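Local coordinates for HIT domain-containing protein (Leishmania major, PDB 3KSV) that is of unknown function but binds zinc and, as a member of the histidine triad family, probably acts on nucleotide substrates as a hydrolase or transferase, at residues Thr31-Ala36 / Met64-Asp69; Met48-Lys53 / Val72-Ala77; Ala56-Glu61 / Ala100-Pro105; Met88-Leu93 / Phe109-Lys114. All coordinates share one frame; numbering follows the deposited sequence.

Contact 1: residues Thr31-Ala36 / Met64-Asp69; sequences TSKALA and MEDAAD
D69 and K33 carry the largest shares of this contact, the D69 carboxylate plugging the turn before strand 34-38. With CG anti to its backbone N (chi1 -160°), D69 leaves helix 64-82 and brings OD2 to the T31 and K33 end of the turn. K33 N donates to D69 OD2 at 3.0 Å, somewhat bent and from 48° above the carboxylate plane. T31 OG1 donates to the same oxygen, though the modelled 2.4 Å is doubtfully short. A threonine hydroxyl and a backbone N-H turned to the acid suit this place. K33 passes at a slant over D66: its CB rests 3.8 Å from D69 CB, and its chain turns about CB-CG (chi2 -74°) so that CD passes 3.3 Å from D66 OD2. The ammonium makes only a long salt bridge, NZ to D66 OD2 at 3.9 Å. One water adds a second link, donating to the backbone K33 O and to D66 OD2. The nearby E54 carboxylate would tend to raise the pKa of D66, which the lysine and water probably offset. Two acids one helical turn apart thus hold the turn: D69 soundly through K33 N and by a very short T31 contact, D66 by charge and water.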
# COMPACT_ATOMS: atom_id res chain seq x y z
N THR A 31 14.00 -3.57 -10.81
CA THR A 31 13.98 -5.02 -10.78
C THR A 31 13.43 -5.42 -12.13
O THR A 31 13.17 -4.56 -12.97
CB THR A 31 13.11 -5.57 -9.59
OG1 THR A 31 11.75 -5.16 -9.75
CG2 THR A 31 13.62 -5.05 -8.25
N SER A 32 13.23 -6.71 -12.35
CA SER A 32 12.69 -7.14 -13.63
C SER A 32 11.32 -6.51 -13.93
O SER A 32 11.07 -6.07 -15.06
CB SER A 32 12.59 -8.66 -13.68
OG SER A 32 12.04 -9.16 -12.47
N LYS A 33 10.44 -6.42 -12.93
CA LYS A 33 9.05 -6.02 -13.18
C LYS A 33 8.65 -4.67 -12.60
O LYS A 33 7.52 -4.24 -12.82
CB LYS A 33 8.10 -7.12 -12.66
CG LYS A 33 8.09 -8.39 -13.51
CD LYS A 33 7.34 -8.15 -14.82
CE LYS A 33 7.28 -9.40 -15.70
NZ LYS A 33 6.27 -9.24 -16.82
N ALA A 34 9.57 -3.99 -11.90
CA ALA A 34 9.25 -2.79 -11.12
C ALA A 34 10.37 -1.74 -11.11
O ALA A 34 11.52 -2.06 -11.36
CB ALA A 34 8.87 -3.18 -9.67
N LEU A 35 10.02 -0.49 -10.81
CA LEU A 35 10.96 0.60 -10.70
C LEU A 35 10.64 1.47 -9.46
O LEU A 35 9.48 1.62 -9.08
CB LEU A 35 10.88 1.45 -11.98
CG LEU A 35 12.12 2.21 -12.42
CD1 LEU A 35 12.99 1.30 -13.29
CD2 LEU A 35 11.72 3.53 -13.16
N ALA A 36 11.67 2.06 -8.84
CA ALA A 36 11.51 3.06 -7.80
C ALA A 36 12.25 4.35 -8.13
O ALA A 36 13.35 4.34 -8.72
CB ALA A 36 11.99 2.49 -6.46
N MET A 64 -0.05 -11.27 -11.40
CA MET A 64 0.36 -11.87 -10.13
C MET A 64 1.89 -11.89 -9.94
O MET A 64 2.38 -11.61 -8.86
CB MET A 64 -0.24 -13.29 -9.99
CG MET A 64 -1.46 -13.45 -9.04
SD MET A 64 -2.46 -11.98 -8.61
N GLU A 65 2.64 -12.18 -11.00
CA GLU A 65 4.10 -12.17 -10.93
C GLU A 65 4.62 -10.75 -10.68
O GLU A 65 5.58 -10.55 -9.93
CB GLU A 65 4.72 -12.72 -12.21
CG GLU A 65 4.46 -14.23 -12.45
CD GLU A 65 3.03 -14.57 -12.96
OE1 GLU A 65 2.33 -13.65 -13.49
OE2 GLU A 65 2.61 -15.76 -12.83
N ASP A 66 3.97 -9.77 -11.31
CA ASP A 66 4.28 -8.34 -11.13
C ASP A 66 3.92 -7.88 -9.72
O ASP A 66 4.56 -6.98 -9.17
CB ASP A 66 3.47 -7.51 -12.12
CG ASP A 66 3.69 -7.92 -13.58
OD1 ASP A 66 3.33 -9.06 -13.95
OD2 ASP A 66 4.20 -7.09 -14.36
N ALA A 67 2.89 -8.48 -9.16
CA ALA A 67 2.47 -8.18 -7.80
C ALA A 67 3.50 -8.67 -6.80
O ALA A 67 3.83 -7.96 -5.84
CB ALA A 67 1.12 -8.76 -7.53
N ALA A 68 4.05 -9.87 -7.02
CA ALA A 68 5.10 -10.39 -6.14
C ALA A 68 6.34 -9.50 -6.15
O ALA A 68 6.86 -9.15 -5.09
CB ALA A 68 5.47 -11.82 -6.52
N ASP A 69 6.77 -9.10 -7.34
CA ASP A 69 7.95 -8.25 -7.51
C ASP A 69 7.74 -6.85 -6.92
O ASP A 69 8.66 -6.27 -6.33
CB ASP A 69 8.32 -8.17 -9.00
CG ASP A 69 9.78 -7.73 -9.26
OD1 ASP A 69 10.76 -8.40 -8.79
OD2 ASP A 69 9.96 -6.72 -9.98
O HOH W 1 5.39 -4.86 -14.28

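Contact 2: residues Met48-Lys53 / Val72-Ala77; sequences MLVIPK and VLLAKA
V50 and M48 meet L73, L74 and A77 through aliphatic branches and a thioether alone; no ring or other flat side chain enters, so there are no faces or edges to tell apart, and shape decides the fit. V50 sits at the middle, with its two methyls divided between neighbours. CG1, anti to the backbone N (chi1 171°), goes to the isobutyl group of L73, 4.1 Å from its CG, the two side chains crossing at a slant. CG2 goes instead to A77 CB at 3.9 Å, with L74 CD1 a little farther at 4.3 Å. A beta-branched residue suits this strand position because it offers two contacts to the helix. M48 is longer and flexible: its chain turns at the thioether (chi3 -65°), bringing CE to 3.8 Å from A77 CB. The small alanine takes both M48 and V50. Strand and helix segments run nearly antiparallel, at 167°, axes 8.9 Å apart. On the other side of the strand L49 and I51 face F15 of helix 14-20; on the helix side, I111 packs on M48 and V50, and F109 on L74. Such a helix, laid along a strand on one face of an antiparallel sheet, frames the HIT fold.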
# COMPACT_ATOMS: atom_id res chain seq x y z
N MET A 48 8.91 8.87 -1.84
CA MET A 48 9.28 8.12 -3.01
C MET A 48 8.12 7.33 -3.54
O MET A 48 7.07 7.25 -2.90
CB MET A 48 10.49 7.21 -2.72
CG MET A 48 10.29 6.08 -1.72
SD MET A 48 11.75 5.02 -1.71
CE MET A 48 11.63 4.38 -3.40
N LEU A 49 8.33 6.77 -4.73
CA LEU A 49 7.34 6.04 -5.49
C LEU A 49 7.88 4.67 -5.91
O LEU A 49 9.06 4.55 -6.25
CB LEU A 49 6.97 6.83 -6.73
CG LEU A 49 6.43 8.25 -6.51
CD1 LEU A 49 6.50 9.05 -7.82
CD2 LEU A 49 5.03 8.22 -5.99
N VAL A 50 7.03 3.65 -5.88
CA VAL A 50 7.36 2.33 -6.42
C VAL A 50 6.27 1.98 -7.44
O VAL A 50 5.09 1.93 -7.09
CB VAL A 50 7.38 1.24 -5.33
CG1 VAL A 50 7.49 -0.15 -5.94
CG2 VAL A 50 8.50 1.49 -4.34
N ILE A 51 6.67 1.73 -8.67
CA ILE A 51 5.70 1.45 -9.74
C ILE A 51 6.02 0.14 -10.48
O ILE A 51 7.18 -0.24 -10.59
CB ILE A 51 5.64 2.61 -10.77
CG1 ILE A 51 6.89 2.66 -11.61
CG2 ILE A 51 5.45 3.97 -10.06
CD1 ILE A 51 6.72 3.48 -12.87
N PRO A 52 4.98 -0.55 -10.98
CA PRO A 52 5.26 -1.62 -11.91
C PRO A 52 5.70 -1.07 -13.26
O PRO A 52 5.25 0.01 -13.67
CB PRO A 52 3.91 -2.32 -12.03
CG PRO A 52 2.94 -1.24 -11.86
CD PRO A 52 3.53 -0.37 -10.80
N LYS A 53 6.56 -1.79 -13.96
CA LYS A 53 6.92 -1.42 -15.32
C LYS A 53 5.72 -1.54 -16.27
O LYS A 53 5.56 -0.73 -17.17
CB LYS A 53 8.09 -2.27 -15.81
CG LYS A 53 9.45 -1.86 -15.21
CD LYS A 53 10.51 -2.93 -15.49
CE LYS A 53 11.93 -2.42 -15.25
NZ LYS A 53 12.92 -3.54 -15.26
N VAL A 72 7.84 -7.02 -3.06
CA VAL A 72 9.22 -7.14 -2.62
C VAL A 72 9.95 -5.80 -2.71
O VAL A 72 10.60 -5.40 -1.75
CB VAL A 72 9.99 -8.22 -3.43
CG1 VAL A 72 11.49 -8.05 -3.28
CG2 VAL A 72 9.55 -9.61 -2.98
N LEU A 73 9.84 -5.11 -3.85
CA LEU A 73 10.44 -3.79 -3.98
C LEU A 73 9.87 -2.78 -2.99
O LEU A 73 10.60 -1.93 -2.48
CB LEU A 73 10.31 -3.24 -5.40
CG LEU A 73 11.11 -1.96 -5.67
CD1 LEU A 73 12.53 -2.00 -5.10
CD2 LEU A 73 11.12 -1.65 -7.20
N LEU A 74 8.57 -2.85 -2.72
CA LEU A 74 7.94 -1.98 -1.72
C LEU A 74 8.54 -2.16 -0.31
O LEU A 74 8.84 -1.18 0.39
CB LEU A 74 6.44 -2.25 -1.69
CG LEU A 74 5.54 -1.29 -0.91
CD1 LEU A 74 5.65 0.13 -1.47
CD2 LEU A 74 4.09 -1.80 -0.99
N ALA A 75 8.73 -3.41 0.07
CA ALA A 75 9.34 -3.75 1.36
C ALA A 75 10.78 -3.26 1.43
O ALA A 75 11.22 -2.76 2.46
CB ALA A 75 9.28 -5.28 1.61
N LYS A 76 11.52 -3.42 0.34
CA LYS A 76 12.91 -2.96 0.30
C LYS A 76 12.98 -1.44 0.41
O LYS A 76 13.79 -0.91 1.18
CB LYS A 76 13.60 -3.41 -0.98
CG LYS A 76 13.85 -4.88 -1.00
CD LYS A 76 14.68 -5.33 -2.17
CE LYS A 76 15.06 -6.81 -2.03
NZ LYS A 76 15.93 -7.24 -3.15
N ALA A 77 12.13 -0.76 -0.36
CA ALA A 77 12.02 0.68 -0.33
C ALA A 77 11.64 1.20 1.07
O ALA A 77 12.19 2.19 1.53
CB ALA A 77 11.00 1.18 -1.40

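Contact 3: residues Ala56-Glu61 / Ala100-Pro105; sequences ASCLHE and AHQEVP
S57 overlaps the backbone carbonyl of P105, its CB 3.6 Å from P105 O. The S57 CA-H points at the same oxygen, with CA 3.4 Å from P105 O, a weak CH...O contact where the two loops come close. Serine is small enough to allow this approach, and P105, whose ring fixes its own phi, gives a stiff surface beside the zinc ligand H106. The stronger tie is made by Q102. Its extended chain (chi1 180°, chi2 -177°) carries the carboxamide across the gap, and NE2 donates to S57 O at 2.7 Å. The bond is nearly straight (168° at the hydrogen), arrives almost along the C=O axis and lies in the amide plane. NE2 also makes a weak bond to V104 O in its own loop, while OE1 accepts from G97 N, so the amide is held at both ends and its rotation is set. Glutamine, with donor and acceptor on one flat group, suits such a junction. Within the other loop E61 OE1 takes weak bonds from S57 N and C58 N, and E61 N bonds to C58 O. Q102 comes within about 4 Å of the predicted nucleophile H108, side chain to side chain, placing the junction beside the probable active site. Around it, C58 and L59 lean on strand 89-96, V104 packs against helix 14-20, and L59 and H60 meet the second subunit.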
# COMPACT_ATOMS: atom_id res chain seq x y z
N ALA A 56 -0.41 -0.84 -15.81
CA ALA A 56 -1.69 -1.21 -15.19
C ALA A 56 -2.27 0.07 -14.61
O ALA A 56 -1.59 0.77 -13.88
CB ALA A 56 -1.48 -2.22 -14.09
N SER A 57 -3.50 0.41 -14.96
CA SER A 57 -4.11 1.63 -14.43
C SER A 57 -4.51 1.52 -12.93
O SER A 57 -4.42 2.50 -12.17
CB SER A 57 -5.29 2.05 -15.30
OG SER A 57 -6.13 2.97 -14.61
N CYS A 58 -4.95 0.33 -12.51
CA CYS A 58 -5.35 0.05 -11.12
C CYS A 58 -4.70 -1.27 -10.66
O CYS A 58 -4.27 -2.10 -11.47
CB CYS A 58 -6.88 -0.03 -10.97
SG CYS A 58 -7.87 1.36 -11.71
N LEU A 59 -4.64 -1.47 -9.34
CA LEU A 59 -3.91 -2.59 -8.77
C LEU A 59 -4.50 -3.92 -9.20
O LEU A 59 -3.76 -4.90 -9.38
CB LEU A 59 -3.88 -2.49 -7.23
CG LEU A 59 -2.95 -3.48 -6.53
CD1 LEU A 59 -1.51 -3.31 -6.99
CD2 LEU A 59 -3.03 -3.32 -4.98
N HIS A 60 -5.82 -3.94 -9.40
CA HIS A 60 -6.52 -5.16 -9.81
C HIS A 60 -6.22 -5.58 -11.24
O HIS A 60 -6.60 -6.67 -11.64
CB HIS A 60 -8.05 -5.08 -9.56
CG HIS A 60 -8.75 -4.00 -10.32
ND1 HIS A 60 -9.37 -4.22 -11.54
CD2 HIS A 60 -8.99 -2.70 -10.01
CE1 HIS A 60 -9.91 -3.09 -11.97
NE2 HIS A 60 -9.70 -2.15 -11.05
N GLU A 61 -5.54 -4.71 -12.00
CA GLU A 61 -5.16 -5.04 -13.37
C GLU A 61 -3.74 -5.58 -13.44
O GLU A 61 -3.29 -6.02 -14.50
CB GLU A 61 -5.32 -3.81 -14.25
CG GLU A 61 -6.78 -3.45 -14.53
CD GLU A 61 -6.92 -2.25 -15.48
OE1 GLU A 61 -6.46 -1.15 -15.09
OE2 GLU A 61 -7.49 -2.41 -16.60
N ALA A 100 -10.71 8.31 -5.97
CA ALA A 100 -9.83 7.83 -4.90
C ALA A 100 -8.49 8.59 -4.89
O ALA A 100 -7.51 8.17 -4.24
CB ALA A 100 -9.62 6.33 -5.05
N HIS A 101 -8.49 9.74 -5.57
CA HIS A 101 -7.34 10.66 -5.62
C HIS A 101 -6.18 10.15 -6.50
O HIS A 101 -5.04 10.64 -6.38
CB HIS A 101 -6.83 11.03 -4.21
CG HIS A 101 -7.88 11.57 -3.28
ND1 HIS A 101 -7.99 12.91 -2.97
CD2 HIS A 101 -8.85 10.94 -2.56
CE1 HIS A 101 -9.00 13.09 -2.12
NE2 HIS A 101 -9.54 11.91 -1.86
N GLN A 102 -6.44 9.21 -7.41
CA GLN A 102 -5.41 8.78 -8.35
C GLN A 102 -5.37 9.81 -9.50
O GLN A 102 -6.39 10.15 -10.08
CB GLN A 102 -5.68 7.38 -8.90
CG GLN A 102 -4.62 6.91 -9.89
CD GLN A 102 -4.88 5.54 -10.51
OE1 GLN A 102 -6.02 5.08 -10.58
NE2 GLN A 102 -3.81 4.87 -10.93
N GLU A 103 -4.18 10.32 -9.81
CA GLU A 103 -4.03 11.36 -10.83
C GLU A 103 -3.44 10.75 -12.10
O GLU A 103 -4.09 10.76 -13.15
CB GLU A 103 -3.16 12.51 -10.28
CG GLU A 103 -3.24 13.83 -11.06
CD GLU A 103 -2.02 14.74 -10.82
OE1 GLU A 103 -1.39 14.65 -9.74
OE2 GLU A 103 -1.69 15.54 -11.73
N VAL A 104 -2.24 10.19 -12.01
CA VAL A 104 -1.64 9.47 -13.14
C VAL A 104 -2.29 8.09 -13.21
O VAL A 104 -2.30 7.37 -12.19
CB VAL A 104 -0.12 9.29 -12.97
CG1 VAL A 104 0.48 8.63 -14.20
CG2 VAL A 104 0.57 10.61 -12.67
N PRO A 105 -2.82 7.69 -14.38
CA PRO A 105 -3.49 6.40 -14.55
C PRO A 105 -2.53 5.20 -14.71
O PRO A 105 -2.64 4.42 -15.67
CB PRO A 105 -4.35 6.61 -15.82
CG PRO A 105 -3.59 7.60 -16.63
CD PRO A 105 -2.84 8.48 -15.63

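Contact 4: residues Met88-Leu93 / Phe109-Lys114; sequences MQYNVL and FHIIPK
Y90 and I111 lie side by side on one face of the two strands, pointing the same way, with Y90 CD1 3.8 Å from I111 CG2. V92 and F109 are set at a slant: V92 CG1 meets the edge of the phenyl ring near its plane, 3.9 Å from CD1. Beyond Y90, at the start of the strand, M88, bent twice, lays SD 4.0 Å from P113 CB. Y90 and F109 suit this face, their rings packing on helix 64-82, and Y90 OH bonds to H60 N of the second subunit. The opposite face holds Q89, N91, L93, H110, I112 and K114. The imidazole of H110, from the predicted histidine triad motif, presents its edge to the L93 carbonyl, CD2 to O 3.4 Å in the ring plane; its ND1 is hydrogen-bonded to H47. Water donates to N91 OD1 and accepts from K114 NZ (3.3 Å), which also bonds L99 O of the second subunit; N91 ND2 bonds to N95 there. Between the side-chain layers the antiparallel backbones pair through N91 with I112 and L93 with H110. Strand 109-114 lies between strands 48-52 and 89-96, and 89-96 pairs antiparallel with the second subunit, continuing the sheet through the dimer.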
# COMPACT_ATOMS: atom_id res chain seq x y z
N MET A 88 12.38 6.14 11.22
CA MET A 88 11.53 7.04 10.46
C MET A 88 10.17 6.40 10.22
O MET A 88 10.10 5.30 9.69
CB MET A 88 12.14 7.39 9.11
CG MET A 88 11.18 8.17 8.22
SD MET A 88 10.77 9.83 8.84
CE MET A 88 12.37 10.62 8.58
N GLN A 89 9.12 7.11 10.60
CA GLN A 89 7.76 6.63 10.40
C GLN A 89 7.32 7.02 9.00
O GLN A 89 7.89 7.93 8.41
CB GLN A 89 6.84 7.23 11.46
CG GLN A 89 7.33 6.89 12.87
CD GLN A 89 6.40 7.35 13.96
OE1 GLN A 89 5.19 7.34 13.82
NE2 GLN A 89 6.98 7.73 15.08
N TYR A 90 6.32 6.33 8.46
CA TYR A 90 5.92 6.55 7.07
C TYR A 90 4.57 5.92 6.72
O TYR A 90 4.11 4.98 7.37
CB TYR A 90 7.00 6.03 6.10
CG TYR A 90 7.39 4.58 6.36
CD1 TYR A 90 6.81 3.53 5.64
CD2 TYR A 90 8.35 4.26 7.30
CE1 TYR A 90 7.15 2.23 5.87
CE2 TYR A 90 8.69 2.94 7.55
CZ TYR A 90 8.10 1.95 6.83
OH TYR A 90 8.42 0.65 7.09
N ASN A 91 3.95 6.44 5.67
CA ASN A 91 2.71 5.88 5.17
C ASN A 91 2.94 5.33 3.76
O ASN A 91 3.70 5.93 2.96
CB ASN A 91 1.61 6.92 5.14
CG ASN A 91 1.21 7.41 6.53
OD1 ASN A 91 1.70 8.44 6.98
ND2 ASN A 91 0.31 6.68 7.21
N VAL A 92 2.33 4.18 3.48
CA VAL A 92 2.29 3.61 2.15
C VAL A 92 0.85 3.80 1.62
O VAL A 92 -0.12 3.41 2.26
CB VAL A 92 2.68 2.12 2.14
CG1 VAL A 92 2.52 1.53 0.72
CG2 VAL A 92 4.13 1.95 2.62
N LEU A 93 0.74 4.41 0.45
CA LEU A 93 -0.53 4.79 -0.12
C LEU A 93 -0.54 4.47 -1.60
O LEU A 93 0.38 4.82 -2.32
CB LEU A 93 -0.76 6.28 0.06
CG LEU A 93 -2.08 6.80 -0.51
CD1 LEU A 93 -3.24 6.29 0.36
CD2 LEU A 93 -2.05 8.30 -0.57
N PHE A 109 2.78 3.19 -5.86
CA PHE A 109 2.79 3.19 -4.41
C PHE A 109 3.63 4.35 -3.92
O PHE A 109 4.80 4.44 -4.22
CB PHE A 109 3.38 1.88 -3.89
CG PHE A 109 2.47 0.71 -4.00
CD1 PHE A 109 1.71 0.31 -2.91
CD2 PHE A 109 2.36 0.03 -5.20
CE1 PHE A 109 0.87 -0.73 -3.01
CE2 PHE A 109 1.50 -1.04 -5.31
CZ PHE A 109 0.76 -1.44 -4.20
N HIS A 110 3.03 5.25 -3.16
CA HIS A 110 3.75 6.30 -2.47
C HIS A 110 4.30 5.69 -1.17
O HIS A 110 3.56 4.97 -0.47
CB HIS A 110 2.78 7.43 -2.10
CG HIS A 110 2.07 8.08 -3.26
ND1 HIS A 110 2.53 9.23 -3.85
CD2 HIS A 110 0.90 7.78 -3.87
CE1 HIS A 110 1.68 9.60 -4.80
NE2 HIS A 110 0.68 8.73 -4.83
N ILE A 111 5.57 5.98 -0.86
CA ILE A 111 6.13 5.76 0.49
C ILE A 111 6.50 7.11 1.06
O ILE A 111 7.46 7.73 0.58
CB ILE A 111 7.33 4.78 0.55
CG1 ILE A 111 7.10 3.52 -0.31
CG2 ILE A 111 7.58 4.33 2.03
CD1 ILE A 111 7.16 3.76 -1.82
N ILE A 112 5.72 7.59 2.04
CA ILE A 112 5.75 9.01 2.45
C ILE A 112 6.23 9.12 3.89
O ILE A 112 5.49 8.72 4.80
CB ILE A 112 4.35 9.67 2.35
CG1 ILE A 112 3.70 9.45 0.97
CG2 ILE A 112 4.45 11.16 2.57
CD1 ILE A 112 2.20 9.58 1.00
N PRO A 113 7.45 9.67 4.12
CA PRO A 113 7.96 9.89 5.48
C PRO A 113 7.03 10.77 6.28
O PRO A 113 6.49 11.74 5.74
CB PRO A 113 9.29 10.61 5.26
CG PRO A 113 9.72 10.15 3.89
CD PRO A 113 8.47 9.97 3.10
N LYS A 114 6.83 10.41 7.55
CA LYS A 114 6.02 11.21 8.46
C LYS A 114 6.96 11.68 9.54
O LYS A 114 7.18 11.03 10.57
CB LYS A 114 4.85 10.40 9.06
CG LYS A 114 3.85 11.25 9.87
CD LYS A 114 3.05 12.17 8.95
CE LYS A 114 1.93 12.92 9.63
NZ LYS A 114 1.06 12.01 10.40
O HOH W 2 9.00 9.83 12.27
O HOH W 3 3.34 10.37 5.79
O HOH W 4 0.08 10.01 8.03

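How the contacts relate
Contacts 2 and 4 are buried, whereas contacts 1 and 3 are only partly so, and their chemistry follows. Contact 2 is wholly apolar, contact 4 adds regular backbone pairing to its packed faces, and contacts 1 and 3 rely on polar side chains gripping backbone groups, by a carboxylate in one and a carboxamide in the other. Contacts 1 and 2 use successive parts of helix 64-82 against adjacent strands, and L35 O to I51 N (2.8 Å) joins those strands. Contacts 2 and 4 meet where strand 48-52 pairs with 109-114. Contact 3 stands off in the loops near the zinc, touching contact 4 through L59 and F109. All four reach the second subunit.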